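Local coordinates for protein agglutinin (Rhizoctonia solani, PDB 4G9M) that binds carbohydrates as a lectin of the ricin-type beta-trefoil family and assembles as a domain-swapped dimer, at residues G26-G31 with S65-G70; S73-S78 with A104-F109; V93-G98 with N134-F139; F109-K114 with T122-Y127. All coordinates share one frame; numbering follows the deposited sequence.

Contact 1 (G26-G31 with S65-G70); sequences GEAAEG and SGTYVG
Ser65 and Thr67 lean against the backbone of Gly26-Ala28, and most of the direct contact is van der Waals. The methylene of Ser65 sits among carbonyl oxygens, with Ser65 CB 3.4 Å from Gly26 O and somewhat farther from Glu27 O. Ala28 lies alongside: its methyl carbon CB approaches the carbonyl of Ser65, 3.8 Å from Ser65 O. The methyl branch of Thr67 reaches the next carbonyl, Thr67 CG2 standing 3.5 Å from Ala28 O.

Both segments belong to a beta-trefoil, within the range of its ricin-type lectin family: 26-31 is a loop between strands 20-23 and 32-37, and 65-70 runs from a turn into strand 68-71. Leu23 of strand 20-23 packs against both Ser65 and Thr67.

Polar contact across the pair is made through a water. This water donates to Glu27 O at 2.7 Å and to Ala29 O at 3.1 Å, and accepts from Thr67 OG1 at 2.7 Å, so it bridges two carbonyls of one loop to a hydroxyl of the other segment. The direction at the water leaves the Thr67 oxygen able to accept, and Ser65 OG donates to Thr67 OG1 over 2.7 Å. A relay thus runs from Ser65 through Thr67 and the water to the carbonyls. Both hydroxyls sit between their own backbone N and carbonyl carbon (chi1 67° for Ser65, 57° for Thr67), which lets Thr67 present OG1 to the water while CG2 meets Ala28. The carboxylate of Glu27 turns instead to Arg25 in a salt bridge.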
loop_
_atom_site.group_PDB
_atom_site.type_symbol
_atom_site.label_atom_id
_atom_site.label_comp_id
_atom_site.label_asym_id
_atom_site.label_seq_id
_atom_site.Cartn_x
_atom_site.Cartn_y
_atom_site.Cartn_z
ATOM N N GLY B 26 22.784 4.109 15.129
ATOM C CA GLY B 26 23.065 3.340 13.927
ATOM C C GLY B 26 23.707 1.990 14.205
ATOM O O GLY B 26 24.386 1.421 13.343
ATOM N N GLU B 27 23.476 1.465 15.398
ATOM C CA GLU B 27 24.150 0.246 15.850
ATOM C C GLU B 27 23.613 -1.040 15.237
ATOM O O GLU B 27 22.399 -1.213 15.066
ATOM C CB GLU B 27 24.166 0.173 17.377
ATOM C CG GLU B 27 25.099 1.212 17.988
ATOM C CD GLU B 27 25.130 1.196 19.503
ATOM O OE1 GLU B 27 24.264 0.540 20.122
ATOM O OE2 GLU B 27 26.029 1.851 20.076
ATOM N N ALA B 28 24.533 -1.943 14.910
ATOM C CA ALA B 28 24.183 -3.160 14.199
ATOM C C ALA B 28 23.835 -4.285 15.175
ATOM O O ALA B 28 23.430 -5.370 14.761
ATOM C CB ALA B 28 25.321 -3.579 13.280
ATOM N N ALA B 29 23.991 -4.033 16.470
ATOM C CA ALA B 29 23.658 -5.059 17.464
ATOM C C ALA B 29 22.197 -5.498 17.353
ATOM O O ALA B 29 21.303 -4.668 17.198
ATOM C CB ALA B 29 23.936 -4.546 18.875
ATOM N N GLU B 30 21.963 -6.805 17.448
ATOM C CA GLU B 30 20.607 -7.351 17.469
ATOM C C GLU B 30 19.795 -6.751 18.622
ATOM O O GLU B 30 20.232 -6.763 19.774
ATOM C CB GLU B 30 20.673 -8.877 17.601
ATOM C CG GLU B 30 19.326 -9.558 17.686
ATOM C CD GLU B 30 18.640 -9.682 16.333
ATOM O OE1 GLU B 30 19.339 -9.857 15.308
ATOM O OE2 GLU B 30 17.396 -9.601 16.304
ATOM N N GLY B 31 18.620 -6.214 18.313
ATOM C CA GLY B 31 17.774 -5.613 19.326
ATOM C C GLY B 31 17.943 -4.114 19.531
ATOM O O GLY B 31 17.360 -3.551 20.468
ATOM N N SER B 65 23.643 0.602 9.568
ATOM C CA SER B 65 23.927 -0.673 10.233
ATOM C C SER B 65 23.940 -1.906 9.323
ATOM O O SER B 65 24.638 -2.877 9.606
ATOM C CB SER B 65 22.914 -0.910 11.353
ATOM O OG SER B 65 21.608 -1.104 10.817
ATOM N N GLY B 66 23.151 -1.877 8.255
ATOM C CA GLY B 66 22.935 -3.063 7.441
ATOM C C GLY B 66 21.916 -4.027 8.035
ATOM O O GLY B 66 21.641 -5.086 7.469
ATOM N N THR B 67 21.358 -3.681 9.191
ATOM C CA THR B 67 20.335 -4.526 9.795
ATOM C C THR B 67 18.944 -4.062 9.387
ATOM O O THR B 67 18.777 -2.987 8.799
ATOM C CB THR B 67 20.458 -4.596 11.321
ATOM O OG1 THR B 67 20.401 -3.279 11.886
ATOM C CG2 THR B 67 21.765 -5.258 11.718
ATOM N N TYR B 68 17.947 -4.875 9.707
ATOM C CA TYR B 68 16.608 -4.660 9.199
ATOM C C TYR B 68 15.628 -4.251 10.279
ATOM O O TYR B 68 15.831 -4.522 11.470
ATOM C CB TYR B 68 16.098 -5.946 8.556
ATOM C CG TYR B 68 16.877 -6.382 7.344
ATOM C CD1 TYR B 68 18.051 -7.115 7.476
ATOM C CD2 TYR B 68 16.457 -6.030 6.053
ATOM C CE1 TYR B 68 18.772 -7.519 6.358
ATOM C CE2 TYR B 68 17.183 -6.429 4.927
ATOM C CZ TYR B 68 18.328 -7.170 5.088
ATOM O OH TYR B 68 19.049 -7.567 3.979
ATOM N N VAL B 69 14.537 -3.627 9.854
ATOM C CA VAL B 69 13.399 -3.420 10.753
ATOM C C VAL B 69 12.891 -4.778 11.192
ATOM O O VAL B 69 12.484 -5.597 10.367
ATOM C CB VAL B 69 12.263 -2.655 10.060
ATOM C CG1 VAL B 69 10.940 -2.771 10.855
ATOM C CG2 VAL B 69 12.677 -1.198 9.874
ATOM N N GLY B 70 12.925 -5.010 12.498
ATOM C CA GLY B 70 12.541 -6.291 13.048
ATOM C C GLY B 70 11.825 -6.104 14.360
ATOM O O GLY B 70 11.221 -5.052 14.620
HETATM O O HOH W 1 20.563 -3.143 14.622
#

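Contact 2 (S73-S78 with A104-F109); sequences SNIQNS and ADHRLF
His106 receives the flank of Ile75 over one face of its imidazole. Ile75 CB lies 4.1 Å from the ring centroid and 11° off the normal, a CH-pi contact over the middle of the ring. The delta methyl extends the cover toward one nitrogen, with Ile75 CD1 3.7 Å from His106 ND1. His106 CG stands beside its own backbone N (chi1 -56°), which carries the ring out to meet the isoleucine.

Arg107 follows in a type I beta turn from His106 to Phe109, closed by Phe109 N to His106 O. Its guanidinium bonds instead to Ala104 O, NE donating at 3.2 Å close to the guanidinium plane, and NH1 forms a salt bridge with Glu102 of the second subunit.

At Phe109 the chain enters strand 109-113, and its ring meets three successive residues of the loop 73-78, which links strands 68-71 and 81-84. Ile75 CG2 packs 4.0 Å from Phe109 CG, the two side chains running past each other in opposite directions. The backbone carbon Gln76 C lies 3.6 Å from Phe109 CE1. Asn77 comes to the ring edge, OD1 3.3 Å from Phe109 CE1, with amide and ring planes 66° apart; the same oxygen accepts from Asn128 N.

Cohesion between these surface pieces is therefore largely apolar, and it buries His106 ND1 without any modelled polar partner.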
loop_
_atom_site.group_PDB
_atom_site.type_symbol
_atom_site.label_atom_id
_atom_site.label_comp_id
_atom_site.label_asym_id
_atom_site.label_seq_id
_atom_site.Cartn_x
_atom_site.Cartn_y
_atom_site.Cartn_z
ATOM N N SER B 73 10.479 -9.183 20.247
ATOM C CA SER B 73 9.818 -10.377 20.782
ATOM C C SER B 73 8.618 -10.675 19.904
ATOM O O SER B 73 8.388 -9.955 18.932
ATOM C CB SER B 73 9.406 -10.182 22.255
ATOM O OG SER B 73 8.421 -9.189 22.425
ATOM N N ASN B 74 7.868 -11.726 20.229
ATOM C CA ASN B 74 6.672 -12.083 19.467
ATOM C C ASN B 74 5.813 -10.850 19.258
ATOM O O ASN B 74 5.502 -10.143 20.214
ATOM C CB ASN B 74 5.856 -13.156 20.184
ATOM C CG ASN B 74 6.640 -14.419 20.440
ATOM O OD1 ASN B 74 6.808 -14.840 21.589
ATOM N ND2 ASN B 74 7.122 -15.039 19.375
ATOM N N ILE B 75 5.456 -10.574 18.008
ATOM C CA ILE B 75 4.755 -9.334 17.699
ATOM C C ILE B 75 3.376 -9.298 18.368
ATOM O O ILE B 75 2.543 -10.189 18.156
ATOM C CB ILE B 75 4.659 -9.096 16.170
ATOM C CG1 ILE B 75 6.054 -8.872 15.586
ATOM C CG2 ILE B 75 3.755 -7.919 15.869
ATOM C CD1 ILE B 75 6.082 -8.759 14.043
ATOM N N GLN B 76 3.179 -8.280 19.211
ATOM C CA GLN B 76 1.940 -8.030 19.957
ATOM C C GLN B 76 1.944 -6.543 20.212
ATOM O O GLN B 76 2.939 -5.875 19.911
ATOM C CB GLN B 76 1.956 -8.705 21.327
ATOM C CG GLN B 76 2.035 -10.191 21.328
ATOM C CD GLN B 76 1.941 -10.733 22.731
ATOM O OE1 GLN B 76 1.618 -9.997 23.674
ATOM N NE2 GLN B 76 2.217 -12.022 22.886
ATOM N N ASN B 77 0.876 -6.024 20.818
ATOM C CA ASN B 77 0.829 -4.602 21.114
ATOM C C ASN B 77 1.975 -4.137 22.011
ATOM O O ASN B 77 2.305 -4.798 23.000
ATOM C CB ASN B 77 -0.507 -4.216 21.730
ATOM C CG ASN B 77 -1.600 -4.049 20.696
ATOM O OD1 ASN B 77 -1.382 -3.474 19.637
ATOM N ND2 ASN B 77 -2.786 -4.544 21.005
ATOM N N SER B 78 2.585 -3.021 21.615
ATOM C CA SER B 78 3.668 -2.350 22.357
ATOM C C SER B 78 5.041 -3.042 22.349
ATOM O O SER B 78 5.972 -2.584 23.014
ATOM C CB SER B 78 3.231 -2.007 23.787
ATOM O OG SER B 78 2.002 -1.296 23.776
ATOM N N ALA B 104 3.644 -7.986 7.585
ATOM C CA ALA B 104 3.033 -8.798 6.531
ATOM C C ALA B 104 2.401 -10.081 7.057
ATOM O O ALA B 104 1.396 -10.546 6.528
ATOM C CB ALA B 104 4.048 -9.120 5.458
ATOM N N ASP B 105 2.994 -10.642 8.109
ATOM C CA ASP B 105 2.491 -11.885 8.678
ATOM C C ASP B 105 1.777 -11.685 10.016
ATOM O O ASP B 105 1.383 -12.654 10.671
ATOM C CB ASP B 105 3.613 -12.909 8.770
ATOM C CG ASP B 105 4.105 -13.348 7.388
ATOM O OD1 ASP B 105 3.237 -13.603 6.513
ATOM O OD2 ASP B 105 5.330 -13.434 7.171
ATOM N N HIS B 106 1.598 -10.423 10.394
ATOM C CA HIS B 106 0.773 -10.043 11.536
ATOM C C HIS B 106 0.034 -8.761 11.170
ATOM O O HIS B 106 0.326 -7.708 11.721
ATOM C CB HIS B 106 1.658 -9.770 12.757
ATOM C CG HIS B 106 2.559 -10.910 13.124
ATOM N ND1 HIS B 106 3.731 -11.183 12.450
ATOM C CD2 HIS B 106 2.456 -11.848 14.095
ATOM C CE1 HIS B 106 4.310 -12.239 12.991
ATOM N NE2 HIS B 106 3.560 -12.660 13.993
ATOM N N ARG B 107 -0.932 -8.852 10.257
ATOM C CA ARG B 107 -1.406 -7.670 9.531
ATOM C C ARG B 107 -2.281 -6.710 10.336
ATOM O O ARG B 107 -2.616 -5.624 9.853
ATOM C CB ARG B 107 -2.145 -8.076 8.249
ATOM C CG ARG B 107 -1.249 -8.709 7.199
ATOM C CD ARG B 107 -1.959 -8.841 5.865
ATOM N NE ARG B 107 -1.168 -9.616 4.911
ATOM C CZ ARG B 107 -1.415 -9.676 3.606
ATOM N NH1 ARG B 107 -2.426 -8.993 3.088
ATOM N NH2 ARG B 107 -0.644 -10.413 2.816
ATOM N N LEU B 108 -2.675 -7.108 11.542
ATOM C CA LEU B 108 -3.384 -6.191 12.427
ATOM C C LEU B 108 -2.411 -5.177 13.015
ATOM O O LEU B 108 -2.840 -4.172 13.579
ATOM C CB LEU B 108 -4.078 -6.937 13.579
ATOM C CG LEU B 108 -5.352 -7.737 13.299
ATOM C CD1 LEU B 108 -5.839 -8.373 14.591
ATOM C CD2 LEU B 108 -6.442 -6.869 12.690
ATOM N N PHE B 109 -1.110 -5.447 12.875
ATOM C CA PHE B 109 -0.082 -4.611 13.502
ATOM C C PHE B 109 0.682 -3.742 12.527
ATOM O O PHE B 109 1.113 -4.210 11.470
ATOM C CB PHE B 109 0.881 -5.464 14.323
ATOM C CG PHE B 109 0.213 -6.145 15.481
ATOM C CD1 PHE B 109 0.032 -5.481 16.685
ATOM C CD2 PHE B 109 -0.283 -7.425 15.346
ATOM C CE1 PHE B 109 -0.616 -6.098 17.744
ATOM C CE2 PHE B 109 -0.939 -8.056 16.404
ATOM C CZ PHE B 109 -1.102 -7.382 17.603
#

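Contact 3 (V93-G98 with N134-F139); sequences VAADKG and NQKWKF
Gly98 and Lys138 make the nearest backbone approach of the two segments, with CA atoms 4.5 Å apart, and Gly98, with positive phi (60°), brings its CA close against Trp137 O in a CA-H...O contact of 3.4 Å. Lys138 arches over the glycine from the other segment, its chain bent at three successive torsions so that Lys138 NZ comes 3.5 Å from Gly98 CA.

Lys136 carries the polar contact. Extended beyond CG, it runs beside the carbonyl of Lys97, with Lys136 CB 3.3 Å from Lys97 O, and past the methyl of Ala95, 3.8 Å from Ala95 CB to Lys136 CG. The ammonium then forms a salt bridge with Asp96, Lys136 NZ to Asp96 OD1 2.7 Å, Asp96 OD1 accepting through its syn lone pair; the two side chains cross at about a right angle. Lys97 NZ takes the second oxygen, Asp96 OD2, at 2.7 Å, also on the syn side but 29° out of the carboxylate plane. One carboxylate thus lies between two ammonium groups whose mutual repulsion it probably offsets. Asp133 is a further salt-bridge partner of Lys136.

The turn 95-98 joins strands 90-94 and 99-103, and just after Gly98 the backbone of Phe99 hydrogen-bonds with Trp137; strand 137-141 also borders strand 8-14. Across the dimer interface Trp51 of the second subunit donates to Ala94 O, and Phe139 pairs with an antiparallel strand of that subunit, extending the sheet.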
loop_
_atom_site.group_PDB
_atom_site.type_symbol
_atom_site.label_atom_id
_atom_site.label_comp_id
_atom_site.label_asym_id
_atom_site.label_seq_id
_atom_site.Cartn_x
_atom_site.Cartn_y
_atom_site.Cartn_z
ATOM N N VAL B 93 1.051 0.142 2.842
ATOM C CA VAL B 93 -0.363 0.333 2.488
ATOM C C VAL B 93 -0.700 1.817 2.402
ATOM O O VAL B 93 -0.486 2.556 3.360
ATOM C CB VAL B 93 -1.302 -0.320 3.559
ATOM C CG1 VAL B 93 -2.734 -0.283 3.104
ATOM C CG2 VAL B 93 -0.876 -1.765 3.849
ATOM N N ALA B 94 -1.213 2.265 1.257
ATOM C CA ALA B 94 -1.599 3.675 1.103
ATOM C C ALA B 94 -2.591 4.159 2.169
ATOM O O ALA B 94 -3.629 3.543 2.395
ATOM C CB ALA B 94 -2.163 3.922 -0.297
ATOM N N ALA B 95 -2.261 5.266 2.833
ATOM C CA ALA B 95 -3.112 5.818 3.884
ATOM C C ALA B 95 -3.596 7.187 3.439
ATOM O O ALA B 95 -3.096 7.726 2.459
ATOM C CB ALA B 95 -2.349 5.913 5.214
ATOM N N ASP B 96 -4.561 7.756 4.163
ATOM C CA ASP B 96 -5.117 9.054 3.789
ATOM C C ASP B 96 -4.043 10.135 3.818
ATOM O O ASP B 96 -4.133 11.137 3.106
ATOM C CB ASP B 96 -6.305 9.414 4.692
ATOM C CG ASP B 96 -5.915 9.563 6.152
ATOM O OD1 ASP B 96 -5.522 8.558 6.782
ATOM O OD2 ASP B 96 -6.040 10.683 6.686
ATOM N N LYS B 97 -3.027 9.919 4.647
ATOM C CA LYS B 97 -1.778 10.663 4.578
ATOM C C LYS B 97 -0.630 9.662 4.672
ATOM O O LYS B 97 -0.608 8.824 5.578
ATOM C CB LYS B 97 -1.683 11.679 5.713
ATOM C CG LYS B 97 -2.760 12.765 5.640
ATOM C CD LYS B 97 -2.736 13.688 6.850
ATOM C CE LYS B 97 -3.375 13.028 8.048
ATOM N NZ LYS B 97 -4.845 12.842 7.868
ATOM N N GLY B 98 0.313 9.740 3.742
ATOM C CA GLY B 98 1.430 8.808 3.725
ATOM C C GLY B 98 1.025 7.350 3.582
ATOM O O GLY B 98 0.047 7.014 2.907
ATOM N N ASN B 134 -0.066 8.898 13.910
ATOM C CA ASN B 134 1.246 8.424 14.374
ATOM C C ASN B 134 1.570 7.030 13.838
ATOM O O ASN B 134 2.672 6.507 14.041
ATOM C CB ASN B 134 1.333 8.437 15.896
ATOM C CG ASN B 134 0.325 7.507 16.536
ATOM O OD1 ASN B 134 -0.869 7.553 16.219
ATOM N ND2 ASN B 134 0.801 6.635 17.412
ATOM N N GLN B 135 0.603 6.439 13.133
ATOM C CA GLN B 135 0.803 5.138 12.497
ATOM C C GLN B 135 0.875 5.288 10.977
ATOM O O GLN B 135 0.629 4.335 10.232
ATOM C CB GLN B 135 -0.340 4.184 12.860
ATOM C CG GLN B 135 -0.698 4.161 14.334
ATOM C CD GLN B 135 -1.783 3.155 14.635
ATOM O OE1 GLN B 135 -2.844 3.154 13.995
ATOM N NE2 GLN B 135 -1.519 2.267 15.596
ATOM N N LYS B 136 1.197 6.497 10.517
ATOM C CA LYS B 136 1.329 6.767 9.085
ATOM C C LYS B 136 2.654 7.454 8.868
ATOM O O LYS B 136 3.076 8.267 9.697
ATOM C CB LYS B 136 0.198 7.659 8.581
ATOM C CG LYS B 136 -1.180 7.005 8.670
ATOM C CD LYS B 136 -2.280 8.040 8.539
ATOM C CE LYS B 136 -3.594 7.462 9.052
ATOM N NZ LYS B 136 -4.596 8.538 9.282
ATOM N N TRP B 137 3.298 7.136 7.747
ATOM C CA TRP B 137 4.650 7.609 7.481
ATOM C C TRP B 137 4.750 8.179 6.078
ATOM O O TRP B 137 4.233 7.595 5.121
ATOM C CB TRP B 137 5.650 6.452 7.645
ATOM C CG TRP B 137 5.593 5.820 9.037
ATOM C CD1 TRP B 137 4.719 4.849 9.465
ATOM C CD2 TRP B 137 6.425 6.132 10.161
ATOM N NE1 TRP B 137 4.957 4.545 10.793
ATOM C CE2 TRP B 137 6.003 5.314 11.237
ATOM C CE3 TRP B 137 7.487 7.025 10.368
ATOM C CZ2 TRP B 137 6.608 5.363 12.487
ATOM C CZ3 TRP B 137 8.086 7.072 11.606
ATOM C CH2 TRP B 137 7.652 6.232 12.652
ATOM N N LYS B 138 5.405 9.334 5.962
ATOM C CA LYS B 138 5.716 9.903 4.663
ATOM C C LYS B 138 6.964 9.230 4.119
ATOM O O LYS B 138 8.003 9.221 4.777
ATOM C CB LYS B 138 5.948 11.415 4.751
ATOM C CG LYS B 138 4.822 12.201 5.422
ATOM C CD LYS B 138 3.537 12.105 4.633
ATOM C CE LYS B 138 3.770 12.455 3.177
ATOM N NZ LYS B 138 2.952 11.596 2.289
ATOM N N PHE B 139 6.855 8.677 2.916
ATOM C CA PHE B 139 7.986 8.040 2.264
ATOM C C PHE B 139 8.727 9.051 1.411
ATOM O O PHE B 139 8.310 9.364 0.303
ATOM C CB PHE B 139 7.521 6.845 1.428
ATOM C CG PHE B 139 7.402 5.573 2.224
ATOM C CD1 PHE B 139 6.499 5.472 3.272
ATOM C CD2 PHE B 139 8.200 4.476 1.921
ATOM C CE1 PHE B 139 6.397 4.311 4.016
ATOM C CE2 PHE B 139 8.087 3.293 2.660
ATOM C CZ PHE B 139 7.185 3.218 3.701
#

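Contact 4 (F109-K114 with T122-Y127); sequences FVLDLK and TPVIYY
Strands 109-113 and 122-128 form a beta hairpin, their segments antiparallel at 157° with axes 4.5 Å apart. Val110 with Tyr127 and Asp112 with Ile125 are hydrogen-bonded pairs. Val110 N donates to Tyr127 O almost straight, and Tyr127 N returns a bond to Val110 O. Next along, Ile125 N to Asp112 O is short at 2.8 Å, whereas Asp112 N to Ile125 O is distinctly bent at the hydrogen. Lys114 N to Pro123 O adds a fifth bond just past the end of strand 109-113.

Leu111, Leu113, Val124 and Tyr126 occupy one face, from non-hydrogen-bonded pairs. Leu111 and Tyr126 lie side by side, Leu111 CD1 3.7 Å from Tyr126 CE1, and Leu113 CD1 touches Val124 CG2 at 3.9 Å. Val81 of strand 81-84 packs on this face too. Backbone bonds of Thr122 with Gly36 and Val124 with Ile34 join the hairpin to strand 32-37 of the wider beta-trefoil; the Tyr126 hydroxyl bonds to Gly70 O.

On the other face Asp112 runs alongside Tyr127. With CG opposite the backbone N (chi1 178°), its carboxylate reaches the ring, Asp112 OD2 3.2 Å from Tyr127 CD2, the planes 76° apart. Gln135 donates to the same OD2. Ile125 flanks Asp112 as well, Ile125 CG1 3.9 Å from Asp112 CB. Near the loop between the strands, Thr122 crosses Leu113 at about a right angle, Thr122 CG2 3.7 Å from Leu113 CD1; the Thr122 hydroxyl is bonded to Ala119 O.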
loop_
_atom_site.group_PDB
_atom_site.type_symbol
_atom_site.label_atom_id
_atom_site.label_comp_id
_atom_site.label_asym_id
_atom_site.label_seq_id
_atom_site.Cartn_x
_atom_site.Cartn_y
_atom_site.Cartn_z
ATOM N N PHE B 109 -1.110 -5.447 12.875
ATOM C CA PHE B 109 -0.082 -4.611 13.502
ATOM C C PHE B 109 0.682 -3.742 12.527
ATOM O O PHE B 109 1.113 -4.210 11.470
ATOM C CB PHE B 109 0.881 -5.464 14.323
ATOM C CG PHE B 109 0.213 -6.145 15.481
ATOM C CD1 PHE B 109 0.032 -5.481 16.685
ATOM C CD2 PHE B 109 -0.283 -7.425 15.346
ATOM C CE1 PHE B 109 -0.616 -6.098 17.744
ATOM C CE2 PHE B 109 -0.939 -8.056 16.404
ATOM C CZ PHE B 109 -1.102 -7.382 17.603
ATOM N N VAL B 110 0.864 -2.478 12.917
ATOM C CA VAL B 110 1.646 -1.517 12.142
ATOM C C VAL B 110 2.728 -0.855 12.991
ATOM O O VAL B 110 2.646 -0.862 14.217
ATOM C CB VAL B 110 0.762 -0.408 11.523
ATOM C CG1 VAL B 110 -0.142 -0.984 10.415
ATOM C CG2 VAL B 110 -0.041 0.320 12.588
ATOM N N LEU B 111 3.727 -0.271 12.325
ATOM C CA LEU B 111 4.746 0.532 12.992
ATOM C C LEU B 111 4.104 1.792 13.543
ATOM O O LEU B 111 3.428 2.527 12.820
ATOM C CB LEU B 111 5.881 0.907 12.034
ATOM C CG LEU B 111 7.111 -0.010 12.042
ATOM C CD1 LEU B 111 6.726 -1.440 11.812
ATOM C CD2 LEU B 111 8.133 0.445 11.005
ATOM N N ASP B 112 4.353 2.051 14.816
ATOM C CA ASP B 112 3.630 3.087 15.553
ATOM C C ASP B 112 4.620 3.951 16.324
ATOM O O ASP B 112 5.399 3.445 17.115
ATOM C CB ASP B 112 2.644 2.381 16.504
ATOM C CG ASP B 112 1.858 3.331 17.378
ATOM O OD1 ASP B 112 2.450 4.200 18.056
ATOM O OD2 ASP B 112 0.620 3.171 17.436
ATOM N N LEU B 113 4.603 5.261 16.102
ATOM C CA LEU B 113 5.390 6.149 16.953
ATOM C C LEU B 113 4.597 6.385 18.240
ATOM O O LEU B 113 3.586 7.094 18.247
ATOM C CB LEU B 113 5.720 7.466 16.230
ATOM C CG LEU B 113 6.664 8.433 16.963
ATOM C CD1 LEU B 113 7.976 7.751 17.357
ATOM C CD2 LEU B 113 6.958 9.630 16.084
ATOM N N LYS B 114 5.068 5.776 19.324
ATOM C CA LYS B 114 4.319 5.657 20.573
ATOM C C LYS B 114 3.670 6.959 21.058
ATOM O O LYS B 114 4.359 7.946 21.323
ATOM C CB LYS B 114 5.240 5.090 21.664
ATOM C CG LYS B 114 4.563 4.757 22.998
ATOM C CD LYS B 114 5.620 4.297 23.990
ATOM C CE LYS B 114 5.033 3.925 25.335
ATOM N NZ LYS B 114 6.130 3.673 26.322
ATOM N N THR B 122 11.536 8.779 21.272
ATOM C CA THR B 122 10.226 8.168 21.457
ATOM C C THR B 122 10.216 6.814 20.763
ATOM O O THR B 122 10.543 6.715 19.587
ATOM C CB THR B 122 9.100 9.026 20.868
ATOM O OG1 THR B 122 9.019 10.268 21.576
ATOM C CG2 THR B 122 7.760 8.298 20.980
ATOM N N PRO B 123 9.833 5.756 21.489
ATOM C CA PRO B 123 9.880 4.413 20.912
ATOM C C PRO B 123 8.939 4.237 19.730
ATOM O O PRO B 123 7.877 4.860 19.691
ATOM C CB PRO B 123 9.436 3.516 22.078
ATOM C CG PRO B 123 9.732 4.327 23.303
ATOM C CD PRO B 123 9.451 5.737 22.912
ATOM N N VAL B 124 9.365 3.427 18.766
ATOM C CA VAL B 124 8.486 2.938 17.715
ATOM C C VAL B 124 8.137 1.518 18.115
ATOM O O VAL B 124 9.015 0.749 18.513
ATOM C CB VAL B 124 9.181 2.982 16.359
ATOM C CG1 VAL B 124 8.327 2.299 15.305
ATOM C CG2 VAL B 124 9.452 4.417 15.991
ATOM N N ILE B 125 6.853 1.185 18.039
ATOM C CA ILE B 125 6.378 -0.087 18.574
ATOM C C ILE B 125 5.448 -0.728 17.548
ATOM O O ILE B 125 4.949 -0.043 16.657
ATOM C CB ILE B 125 5.589 0.115 19.888
ATOM C CG1 ILE B 125 4.471 1.155 19.705
ATOM C CG2 ILE B 125 6.522 0.550 21.029
ATOM C CD1 ILE B 125 3.494 1.250 20.898
ATOM N N TYR B 126 5.230 -2.037 17.658
ATOM C CA TYR B 126 4.135 -2.672 16.908
ATOM C C TYR B 126 2.860 -2.358 17.650
ATOM O O TYR B 126 2.835 -2.403 18.886
ATOM C CB TYR B 126 4.331 -4.199 16.782
ATOM C CG TYR B 126 5.499 -4.501 15.879
ATOM C CD1 TYR B 126 5.362 -4.455 14.505
ATOM C CD2 TYR B 126 6.756 -4.755 16.402
ATOM C CE1 TYR B 126 6.460 -4.672 13.664
ATOM C CE2 TYR B 126 7.860 -4.977 15.558
ATOM C CZ TYR B 126 7.700 -4.932 14.210
ATOM O OH TYR B 126 8.795 -5.134 13.374
ATOM N N TYR B 127 1.795 -2.025 16.929
ATOM C CA TYR B 127 0.545 -1.678 17.617
ATOM C C TYR B 127 -0.619 -1.871 16.672
ATOM O O TYR B 127 -0.480 -1.700 15.466
ATOM C CB TYR B 127 0.585 -0.223 18.069
ATOM C CG TYR B 127 -0.238 0.182 19.289
ATOM C CD1 TYR B 127 0.004 -0.363 20.559
ATOM C CD2 TYR B 127 -1.188 1.192 19.190
ATOM C CE1 TYR B 127 -0.711 0.061 21.677
ATOM C CE2 TYR B 127 -1.905 1.625 20.309
ATOM C CZ TYR B 127 -1.671 1.053 21.544
ATOM O OH TYR B 127 -2.366 1.506 22.641
#

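From the N terminus, contact 1 closes first, bringing the start of strand 68-71 back to loop 26-31. The chain passes almost directly on to 73-78, which opens contact 2. Before that contact closes at 104-109, contact 3 opens at 93-98, so the two cross. Contact 4, the hairpin 109-113/122-128, follows at once, sharing Phe109 with contact 2; it is nested inside the long loop closed when contact 3 ties turn 95-98 to the start of strand 137-141. Ser78 N meets Tyr126 O between contacts 2 and 4, while Asn134 and Gln135 tie contact 3 to the hairpin. Contacts 1 and 3 lie on opposite sides of the chain's centre, their centres about 23 Å apart.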